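Long-range contacts in glucose-6-phosphate dehydrogenase (PDB 5AQ1), which catalyses the oxidation of glucose 6-phosphate with reduction of NADP, the entry step of the pentose phosphate pathway, in Trypanosoma cruzi: residues B[242-253]-B[362-373]; B[342-350]-B[493-504]. One frame throughout, in Å; residues are numbered along the deposited sequence.

Contact 1. Residues B[242-253]-B[362-373]; sequences CVQITFKEKIGT and IIRAGKALEERL. With BG6 (6-O-phosphono-beta-D-glucopyranose), chain F.
Ile245 and Ile363 run alongside each other, their CD1 methyls 3.7 Å apart, and two residues further along the same face Ala365 CB rests obliquely against CD1 of the Phe247 ring. Beneath them strands 242-248 and 362-366 run parallel, their backbones hydrogen-bonded from Val243 to Glu249. On the other face, Arg364 NE gives Thr246 OG1 a nearly straight bond in the guanidinium plane (2.8 Å, 170°), while Gln244 OE1 lies over one face of that group and Lys248 CE over the other. Lys248, its chain stretched out, carries NZ into a salt-bridge network with Glu371 OE2 (3.2 Å) and, in a weak bond, Glu370 OE1. At the substrate end a bend at chi4 (-86°) turns Lys367 NZ to the syn lone pair of Glu249 OE1, 2.7 Å away. The same NZ donates to O3 and O4 of glucose 6-phosphate, and O4 donates to Glu249 OE2 (2.6 Å), so the two carboxylate oxygens divide the work, OE1 holding the ammonium and OE2 receiving the sugar hydroxyl. Asp268 and His273 of helix 264-282 also hydrogen-bond to the substrate; that helix covers Ile363 and Ala365, helix 495-504 packs on Gln244 and Arg364, and strands 344-349 and 373-380 flank the pair.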
# COMPACT_ATOMS: atom_id res chain seq x y z
N CYS B 242 -14.43 -9.16 0.41
CA CYS B 242 -15.55 -9.70 -0.36
C CYS B 242 -16.46 -8.59 -0.88
O CYS B 242 -16.68 -7.58 -0.20
CB CYS B 242 -16.36 -10.65 0.52
SG CYS B 242 -17.79 -11.38 -0.31
N VAL B 243 -16.98 -8.77 -2.09
CA VAL B 243 -17.93 -7.83 -2.70
C VAL B 243 -19.23 -8.56 -3.04
O VAL B 243 -19.21 -9.58 -3.72
CB VAL B 243 -17.35 -7.20 -3.98
CG1 VAL B 243 -18.39 -6.31 -4.66
CG2 VAL B 243 -16.10 -6.40 -3.66
N GLN B 244 -20.35 -8.03 -2.55
CA GLN B 244 -21.66 -8.62 -2.80
C GLN B 244 -22.56 -7.64 -3.54
O GLN B 244 -22.68 -6.48 -3.14
CB GLN B 244 -22.33 -9.05 -1.49
CG GLN B 244 -23.50 -10.00 -1.68
CD GLN B 244 -24.27 -10.27 -0.40
OE1 GLN B 244 -24.36 -11.40 0.05
NE2 GLN B 244 -24.82 -9.22 0.19
N ILE B 245 -23.18 -8.11 -4.62
CA ILE B 245 -24.15 -7.33 -5.38
C ILE B 245 -25.48 -8.06 -5.32
O ILE B 245 -25.58 -9.22 -5.72
CB ILE B 245 -23.69 -7.14 -6.85
CG1 ILE B 245 -22.33 -6.44 -6.90
CG2 ILE B 245 -24.72 -6.33 -7.62
CD1 ILE B 245 -21.66 -6.48 -8.26
N THR B 246 -26.51 -7.37 -4.83
CA THR B 246 -27.78 -8.01 -4.48
C THR B 246 -28.99 -7.37 -5.17
O THR B 246 -29.14 -6.15 -5.16
CB THR B 246 -28.01 -7.96 -2.96
OG1 THR B 246 -26.92 -8.63 -2.31
CG2 THR B 246 -29.33 -8.62 -2.58
N PHE B 247 -29.84 -8.22 -5.73
CA PHE B 247 -31.10 -7.80 -6.34
C PHE B 247 -32.21 -8.65 -5.73
O PHE B 247 -32.15 -9.87 -5.77
CB PHE B 247 -31.03 -8.00 -7.86
CG PHE B 247 -32.36 -7.89 -8.56
CD1 PHE B 247 -33.17 -9.01 -8.72
CD2 PHE B 247 -32.79 -6.69 -9.10
CE1 PHE B 247 -34.39 -8.93 -9.37
CE2 PHE B 247 -34.01 -6.60 -9.76
CZ PHE B 247 -34.81 -7.72 -9.90
N LYS B 248 -33.22 -7.99 -5.16
CA LYS B 248 -34.39 -8.67 -4.63
C LYS B 248 -35.67 -7.97 -5.08
O LYS B 248 -35.69 -6.75 -5.21
CB LYS B 248 -34.37 -8.69 -3.11
CG LYS B 248 -33.14 -9.30 -2.47
CD LYS B 248 -33.37 -9.41 -0.98
CE LYS B 248 -32.11 -9.74 -0.21
NZ LYS B 248 -32.38 -9.62 1.25
N GLU B 249 -36.71 -8.75 -5.31
CA GLU B 249 -38.04 -8.23 -5.61
C GLU B 249 -39.07 -9.05 -4.86
O GLU B 249 -38.88 -10.25 -4.66
CB GLU B 249 -38.33 -8.28 -7.11
CG GLU B 249 -37.80 -7.08 -7.89
CD GLU B 249 -38.08 -7.18 -9.38
OE1 GLU B 249 -38.50 -8.26 -9.85
OE2 GLU B 249 -37.86 -6.18 -10.10
N LYS B 250 -40.16 -8.40 -4.46
CA LYS B 250 -41.29 -9.10 -3.86
C LYS B 250 -42.17 -9.69 -4.95
O LYS B 250 -42.73 -10.77 -4.78
CB LYS B 250 -42.11 -8.15 -2.98
CG LYS B 250 -41.32 -7.50 -1.86
CD LYS B 250 -42.23 -6.82 -0.85
CE LYS B 250 -42.81 -7.82 0.14
NZ LYS B 250 -43.99 -7.27 0.88
N ILE B 251 -42.29 -8.98 -6.07
CA ILE B 251 -43.11 -9.45 -7.18
C ILE B 251 -42.62 -10.78 -7.75
O ILE B 251 -41.43 -11.10 -7.66
CB ILE B 251 -43.20 -8.41 -8.33
CG1 ILE B 251 -41.81 -8.04 -8.86
CG2 ILE B 251 -43.95 -7.17 -7.87
CD1 ILE B 251 -41.84 -7.41 -10.24
N GLY B 252 -43.55 -11.54 -8.31
CA GLY B 252 -43.23 -12.81 -8.97
C GLY B 252 -43.21 -12.60 -10.46
O GLY B 252 -43.01 -11.49 -10.94
N THR B 253 -43.41 -13.69 -11.20
CA THR B 253 -43.40 -13.68 -12.66
C THR B 253 -44.76 -14.13 -13.22
O THR B 253 -44.84 -14.60 -14.35
CB THR B 253 -42.31 -14.62 -13.20
OG1 THR B 253 -42.51 -15.94 -12.68
CG2 THR B 253 -40.93 -14.13 -12.80
N ILE B 362 -19.79 -11.97 -5.04
CA ILE B 362 -21.07 -12.64 -4.89
C ILE B 362 -22.14 -11.83 -5.62
O ILE B 362 -22.44 -10.70 -5.24
CB ILE B 362 -21.50 -12.76 -3.41
CG1 ILE B 362 -20.34 -13.27 -2.54
CG2 ILE B 362 -22.71 -13.68 -3.28
CD1 ILE B 362 -19.78 -14.60 -2.97
N ILE B 363 -22.71 -12.41 -6.67
CA ILE B 363 -23.83 -11.79 -7.38
C ILE B 363 -25.08 -12.58 -7.02
O ILE B 363 -25.12 -13.79 -7.23
CB ILE B 363 -23.67 -11.86 -8.91
CG1 ILE B 363 -22.26 -11.45 -9.36
CG2 ILE B 363 -24.73 -11.00 -9.59
CD1 ILE B 363 -21.99 -9.97 -9.31
N ARG B 364 -26.08 -11.91 -6.46
CA ARG B 364 -27.35 -12.58 -6.20
C ARG B 364 -28.55 -11.78 -6.68
O ARG B 364 -28.57 -10.55 -6.62
CB ARG B 364 -27.48 -12.96 -4.72
CG ARG B 364 -27.32 -11.82 -3.75
CD ARG B 364 -27.40 -12.33 -2.33
NE ARG B 364 -27.60 -11.23 -1.39
CZ ARG B 364 -28.19 -11.33 -0.20
NH1 ARG B 364 -28.66 -12.50 0.24
NH2 ARG B 364 -28.32 -10.25 0.55
N ALA B 365 -29.55 -12.50 -7.17
CA ALA B 365 -30.73 -11.90 -7.77
C ALA B 365 -31.89 -12.88 -7.64
O ALA B 365 -31.76 -14.05 -7.98
CB ALA B 365 -30.47 -11.58 -9.23
N GLY B 366 -33.02 -12.39 -7.14
CA GLY B 366 -34.19 -13.23 -7.00
C GLY B 366 -35.49 -12.45 -7.03
O GLY B 366 -35.55 -11.30 -6.60
N LYS B 367 -36.53 -13.10 -7.54
CA LYS B 367 -37.90 -12.59 -7.47
C LYS B 367 -38.66 -13.41 -6.43
O LYS B 367 -38.19 -14.47 -6.00
CB LYS B 367 -38.57 -12.68 -8.84
CG LYS B 367 -38.02 -11.69 -9.86
CD LYS B 367 -38.69 -11.83 -11.22
CE LYS B 367 -38.13 -10.85 -12.25
NZ LYS B 367 -38.80 -9.52 -12.21
N ALA B 368 -39.82 -12.91 -6.01
CA ALA B 368 -40.62 -13.55 -4.97
C ALA B 368 -39.85 -13.73 -3.66
O ALA B 368 -39.89 -14.80 -3.04
CB ALA B 368 -41.17 -14.88 -5.46
N LEU B 369 -39.16 -12.67 -3.23
CA LEU B 369 -38.40 -12.68 -1.98
C LEU B 369 -39.05 -11.79 -0.91
O LEU B 369 -40.12 -11.22 -1.15
CB LEU B 369 -36.95 -12.24 -2.26
CG LEU B 369 -36.12 -13.18 -3.13
CD1 LEU B 369 -34.77 -12.54 -3.43
CD2 LEU B 369 -35.92 -14.53 -2.46
N GLU B 370 -38.43 -11.69 0.26
CA GLU B 370 -39.01 -10.92 1.38
C GLU B 370 -39.05 -9.40 1.20
O GLU B 370 -39.83 -8.73 1.88
CB GLU B 370 -38.35 -11.25 2.75
CG GLU B 370 -36.99 -11.92 2.76
CD GLU B 370 -35.89 -11.13 2.07
OE1 GLU B 370 -35.32 -10.21 2.70
OE2 GLU B 370 -35.58 -11.45 0.91
N GLU B 371 -38.22 -8.85 0.32
CA GLU B 371 -38.18 -7.40 0.14
C GLU B 371 -37.75 -7.00 -1.27
O GLU B 371 -37.24 -7.82 -2.04
CB GLU B 371 -37.24 -6.76 1.17
CG GLU B 371 -35.78 -7.21 1.08
CD GLU B 371 -34.85 -6.47 2.04
OE1 GLU B 371 -35.30 -5.53 2.72
OE2 GLU B 371 -33.65 -6.83 2.10
N ARG B 372 -37.98 -5.73 -1.59
CA ARG B 372 -37.41 -5.12 -2.77
C ARG B 372 -36.10 -4.47 -2.37
O ARG B 372 -36.07 -3.66 -1.44
CB ARG B 372 -38.37 -4.08 -3.35
CG ARG B 372 -37.82 -3.34 -4.56
CD ARG B 372 -38.93 -2.85 -5.47
NE ARG B 372 -38.39 -2.15 -6.64
CZ ARG B 372 -38.05 -0.86 -6.68
NH1 ARG B 372 -38.19 -0.08 -5.61
NH2 ARG B 372 -37.57 -0.35 -7.80
N LEU B 373 -35.02 -4.83 -3.05
CA LEU B 373 -33.70 -4.29 -2.72
C LEU B 373 -32.74 -4.34 -3.89
O LEU B 373 -32.72 -5.31 -4.65
CB LEU B 373 -33.08 -5.06 -1.55
CG LEU B 373 -31.70 -4.60 -1.07
CD1 LEU B 373 -31.75 -3.19 -0.51
CD2 LEU B 373 -31.14 -5.57 -0.04
C1 BG6 F . -36.17 -5.30 -16.00
C2 BG6 F . -36.32 -6.82 -15.86
O1 BG6 F . -35.08 -4.99 -16.88
O5 BG6 F . -35.91 -4.73 -14.72
C3 BG6 F . -37.43 -7.13 -14.88
O2 BG6 F . -36.60 -7.41 -17.13
C4 BG6 F . -37.12 -6.45 -13.56
O3 BG6 F . -37.58 -8.54 -14.68
C5 BG6 F . -36.97 -4.95 -13.78
O4 BG6 F . -38.15 -6.73 -12.61
C6 BG6 F . -36.68 -4.22 -12.47
O6 BG6 F . -36.36 -2.85 -12.71
P BG6 F . -36.35 -1.80 -11.50
O1P BG6 F . -35.41 -2.39 -10.47
O2P BG6 F . -35.82 -0.53 -12.11
O3P BG6 F . -37.80 -1.74 -11.07
O HOH W 1 -36.53 -4.09 -8.76
O HOH W 2 -42.45 -12.24 -2.37
O HOH W 3 -41.78 -10.04 -12.81

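Contact 2. Residues B[342-350]-B[493-504]; sequences PTFAVLRLH and GPEEAQEFIRIS
Phe344 and Pro494 meet head-on, and Pro494 CD settles over one face of the phenyl ring, 3.9 Å from its centroid, in a CH-pi contact. CG of Phe344 stands anti to the backbone N (chi1 176°), which extends the ring toward the start of the helix, where Ala497 CB, a small bump, meets CE1 obliquely at 3.6 Å. Val346 is the next knob along the strand. Its two methyls make separate contacts: CG2 touches Ala497 CB, while CG1 enters the notch beside Ile501 CG1 and the edge of the Phe500 ring, reaching CD2 of that ring at 3.7 Å. The ring of Phe500 passes alongside Val346 toward Arg348, and Arg348 CB meets Phe500 CZ at 3.7 Å. A bend at chi3 (74°) brings Arg348 NH1 obliquely to CE1 of Phe500, and NH1 donates in the guanidinium plane to Ser504 OG (2.7 Å). That hydroxyl in turn donates to Phe500 O, so it links the arginine to the helix backbone; Glu312 pairs with Arg348 NH2. Strand 344-349 and helix 495-504 run almost parallel, 14° apart, with alternate strand residues facing the helix. This is alpha/beta layer packing, a C-terminal helix laid along the large mixed sheet of the dehydrogenase's C-terminal domain.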
# COMPACT_ATOMS: atom_id res chain seq x y z
N PRO B 342 -34.82 -20.75 -13.51
CA PRO B 342 -34.54 -20.20 -12.20
C PRO B 342 -35.13 -18.80 -12.01
O PRO B 342 -34.97 -17.93 -12.88
CB PRO B 342 -33.01 -20.14 -12.18
CG PRO B 342 -32.64 -19.90 -13.61
CD PRO B 342 -33.69 -20.57 -14.44
N THR B 343 -35.81 -18.61 -10.89
CA THR B 343 -36.27 -17.29 -10.47
C THR B 343 -35.30 -16.68 -9.45
O THR B 343 -35.44 -15.51 -9.09
CB THR B 343 -37.69 -17.36 -9.87
OG1 THR B 343 -37.68 -18.15 -8.67
CG2 THR B 343 -38.67 -17.96 -10.86
N PHE B 344 -34.33 -17.47 -9.01
CA PHE B 344 -33.34 -17.07 -8.01
C PHE B 344 -31.97 -17.65 -8.36
O PHE B 344 -31.87 -18.78 -8.83
CB PHE B 344 -33.78 -17.56 -6.63
CG PHE B 344 -32.79 -17.28 -5.53
CD1 PHE B 344 -31.73 -18.15 -5.29
CD2 PHE B 344 -32.92 -16.15 -4.72
CE1 PHE B 344 -30.82 -17.89 -4.27
CE2 PHE B 344 -32.01 -15.90 -3.71
CZ PHE B 344 -30.96 -16.77 -3.48
N ALA B 345 -30.91 -16.88 -8.13
CA ALA B 345 -29.55 -17.36 -8.38
C ALA B 345 -28.51 -16.60 -7.56
O ALA B 345 -28.52 -15.37 -7.53
CB ALA B 345 -29.22 -17.25 -9.86
N VAL B 346 -27.62 -17.34 -6.89
CA VAL B 346 -26.41 -16.77 -6.30
C VAL B 346 -25.22 -17.31 -7.07
O VAL B 346 -25.09 -18.51 -7.25
CB VAL B 346 -26.20 -17.17 -4.83
CG1 VAL B 346 -25.02 -16.41 -4.24
CG2 VAL B 346 -27.45 -16.91 -4.01
N LEU B 347 -24.35 -16.41 -7.53
CA LEU B 347 -23.13 -16.77 -8.25
C LEU B 347 -21.92 -16.30 -7.47
O LEU B 347 -21.96 -15.24 -6.85
CB LEU B 347 -23.14 -16.12 -9.63
CG LEU B 347 -23.79 -16.86 -10.80
CD1 LEU B 347 -25.14 -17.44 -10.43
CD2 LEU B 347 -23.91 -15.93 -11.99
N ARG B 348 -20.84 -17.08 -7.50
CA ARG B 348 -19.53 -16.61 -7.07
C ARG B 348 -18.63 -16.45 -8.29
O ARG B 348 -18.35 -17.43 -8.98
CB ARG B 348 -18.87 -17.56 -6.06
CG ARG B 348 -17.47 -17.12 -5.65
CD ARG B 348 -16.93 -17.88 -4.44
NE ARG B 348 -16.53 -19.25 -4.77
CZ ARG B 348 -17.02 -20.36 -4.21
NH1 ARG B 348 -17.95 -20.32 -3.26
NH2 ARG B 348 -16.56 -21.54 -4.61
N LEU B 349 -18.20 -15.22 -8.55
CA LEU B 349 -17.31 -14.93 -9.66
C LEU B 349 -15.93 -14.53 -9.16
O LEU B 349 -15.79 -14.04 -8.04
CB LEU B 349 -17.88 -13.82 -10.53
CG LEU B 349 -19.31 -14.03 -11.05
CD1 LEU B 349 -19.76 -12.82 -11.86
CD2 LEU B 349 -19.43 -15.30 -11.87
N HIS B 350 -14.93 -14.75 -10.00
CA HIS B 350 -13.56 -14.32 -9.74
C HIS B 350 -13.12 -13.40 -10.87
O HIS B 350 -13.32 -13.71 -12.05
CB HIS B 350 -12.63 -15.53 -9.66
CG HIS B 350 -13.06 -16.55 -8.65
ND1 HIS B 350 -12.98 -16.34 -7.29
CD2 HIS B 350 -13.58 -17.79 -8.81
CE1 HIS B 350 -13.43 -17.40 -6.65
NE2 HIS B 350 -13.80 -18.30 -7.55
N GLY B 493 -35.35 -17.06 0.25
CA GLY B 493 -34.74 -17.92 -0.76
C GLY B 493 -34.37 -19.27 -0.18
O GLY B 493 -34.64 -19.53 1.00
N PRO B 494 -33.74 -20.14 -0.99
CA PRO B 494 -33.33 -21.45 -0.47
C PRO B 494 -32.26 -21.32 0.61
O PRO B 494 -31.40 -20.44 0.53
CB PRO B 494 -32.77 -22.18 -1.71
CG PRO B 494 -33.04 -21.29 -2.89
CD PRO B 494 -33.28 -19.91 -2.37
N GLU B 495 -32.31 -22.19 1.62
CA GLU B 495 -31.39 -22.11 2.76
C GLU B 495 -29.92 -22.27 2.34
O GLU B 495 -29.04 -21.59 2.88
CB GLU B 495 -31.74 -23.16 3.83
CG GLU B 495 -32.95 -22.78 4.67
CD GLU B 495 -33.19 -23.73 5.83
OE1 GLU B 495 -32.21 -24.10 6.52
OE2 GLU B 495 -34.36 -24.10 6.06
N GLU B 496 -29.67 -23.14 1.38
CA GLU B 496 -28.30 -23.43 0.95
C GLU B 496 -27.67 -22.29 0.14
O GLU B 496 -26.47 -22.30 -0.11
CB GLU B 496 -28.17 -24.79 0.23
CG GLU B 496 -29.28 -25.19 -0.73
CD GLU B 496 -30.47 -25.87 -0.05
OE1 GLU B 496 -30.43 -27.10 0.18
OE2 GLU B 496 -31.45 -25.16 0.25
N ALA B 497 -28.48 -21.31 -0.26
CA ALA B 497 -27.95 -20.06 -0.81
C ALA B 497 -27.18 -19.29 0.25
O ALA B 497 -26.10 -18.76 -0.03
CB ALA B 497 -29.08 -19.21 -1.37
N GLN B 498 -27.71 -19.23 1.47
CA GLN B 498 -27.02 -18.55 2.57
C GLN B 498 -25.74 -19.26 2.98
O GLN B 498 -24.74 -18.61 3.29
CB GLN B 498 -27.94 -18.41 3.80
CG GLN B 498 -29.08 -17.42 3.61
CD GLN B 498 -28.60 -16.02 3.27
OE1 GLN B 498 -27.50 -15.61 3.65
NE2 GLN B 498 -29.43 -15.28 2.54
N GLU B 499 -25.76 -20.59 2.98
CA GLU B 499 -24.57 -21.36 3.30
C GLU B 499 -23.51 -21.18 2.21
O GLU B 499 -22.33 -21.06 2.51
CB GLU B 499 -24.92 -22.85 3.47
CG GLU B 499 -23.75 -23.75 3.85
CD GLU B 499 -22.97 -23.26 5.06
OE1 GLU B 499 -23.56 -22.62 5.96
OE2 GLU B 499 -21.75 -23.54 5.12
N PHE B 500 -23.94 -21.15 0.95
CA PHE B 500 -23.04 -20.88 -0.17
C PHE B 500 -22.38 -19.51 -0.04
O PHE B 500 -21.19 -19.36 -0.30
CB PHE B 500 -23.78 -20.99 -1.50
CG PHE B 500 -22.93 -20.65 -2.70
CD1 PHE B 500 -21.95 -21.54 -3.14
CD2 PHE B 500 -23.10 -19.45 -3.37
CE1 PHE B 500 -21.16 -21.23 -4.24
CE2 PHE B 500 -22.31 -19.14 -4.47
CZ PHE B 500 -21.34 -20.03 -4.90
N ILE B 501 -23.17 -18.50 0.35
CA ILE B 501 -22.65 -17.15 0.55
C ILE B 501 -21.62 -17.13 1.68
O ILE B 501 -20.56 -16.50 1.54
CB ILE B 501 -23.79 -16.14 0.85
CG1 ILE B 501 -24.61 -15.91 -0.42
CG2 ILE B 501 -23.23 -14.81 1.34
CD1 ILE B 501 -25.94 -15.21 -0.19
N ARG B 502 -21.91 -17.83 2.77
CA ARG B 502 -21.03 -17.84 3.94
C ARG B 502 -19.67 -18.45 3.61
O ARG B 502 -18.64 -17.84 3.91
CB ARG B 502 -21.68 -18.60 5.10
CG ARG B 502 -20.97 -18.41 6.43
CD ARG B 502 -21.40 -19.44 7.46
NE ARG B 502 -21.07 -20.80 7.04
CZ ARG B 502 -19.84 -21.33 7.04
NH1 ARG B 502 -18.79 -20.62 7.45
NH2 ARG B 502 -19.67 -22.58 6.63
N ILE B 503 -19.65 -19.62 2.97
CA ILE B 503 -18.39 -20.28 2.64
C ILE B 503 -17.64 -19.54 1.54
O ILE B 503 -16.42 -19.67 1.41
CB ILE B 503 -18.54 -21.77 2.23
CG1 ILE B 503 -19.20 -21.92 0.86
CG2 ILE B 503 -19.30 -22.55 3.30
CD1 ILE B 503 -18.46 -22.89 -0.05
N SER B 504 -18.37 -18.76 0.73
CA SER B 504 -17.76 -17.94 -0.31
C SER B 504 -16.94 -16.78 0.26
O SER B 504 -16.10 -16.23 -0.45
CB SER B 504 -18.83 -17.39 -1.26
OG SER B 504 -19.44 -18.43 -2.02

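How the contacts relate
From the N terminus, the first segment met is on strand 240-248, which follows the strands of the parallel sheet, and contact 1 closes a loop of more than a hundred residues when segment 362-373 returns beside it. Within that loop lies segment 342-350; its partner, 493-504, follows much later in the chain, beyond 362-373, so the two loops cross and do not nest. They meet in the mixed sheet, where strands 344-349 and 361-366, successive in the chain, are antiparallel neighbours, probably hydrogen-bonded through Ile363 O to Leu347 N. Ile362 also packs on Ser504. Together the contacts tie the substrate-binding end of the sheet's central strands to the helix on one face.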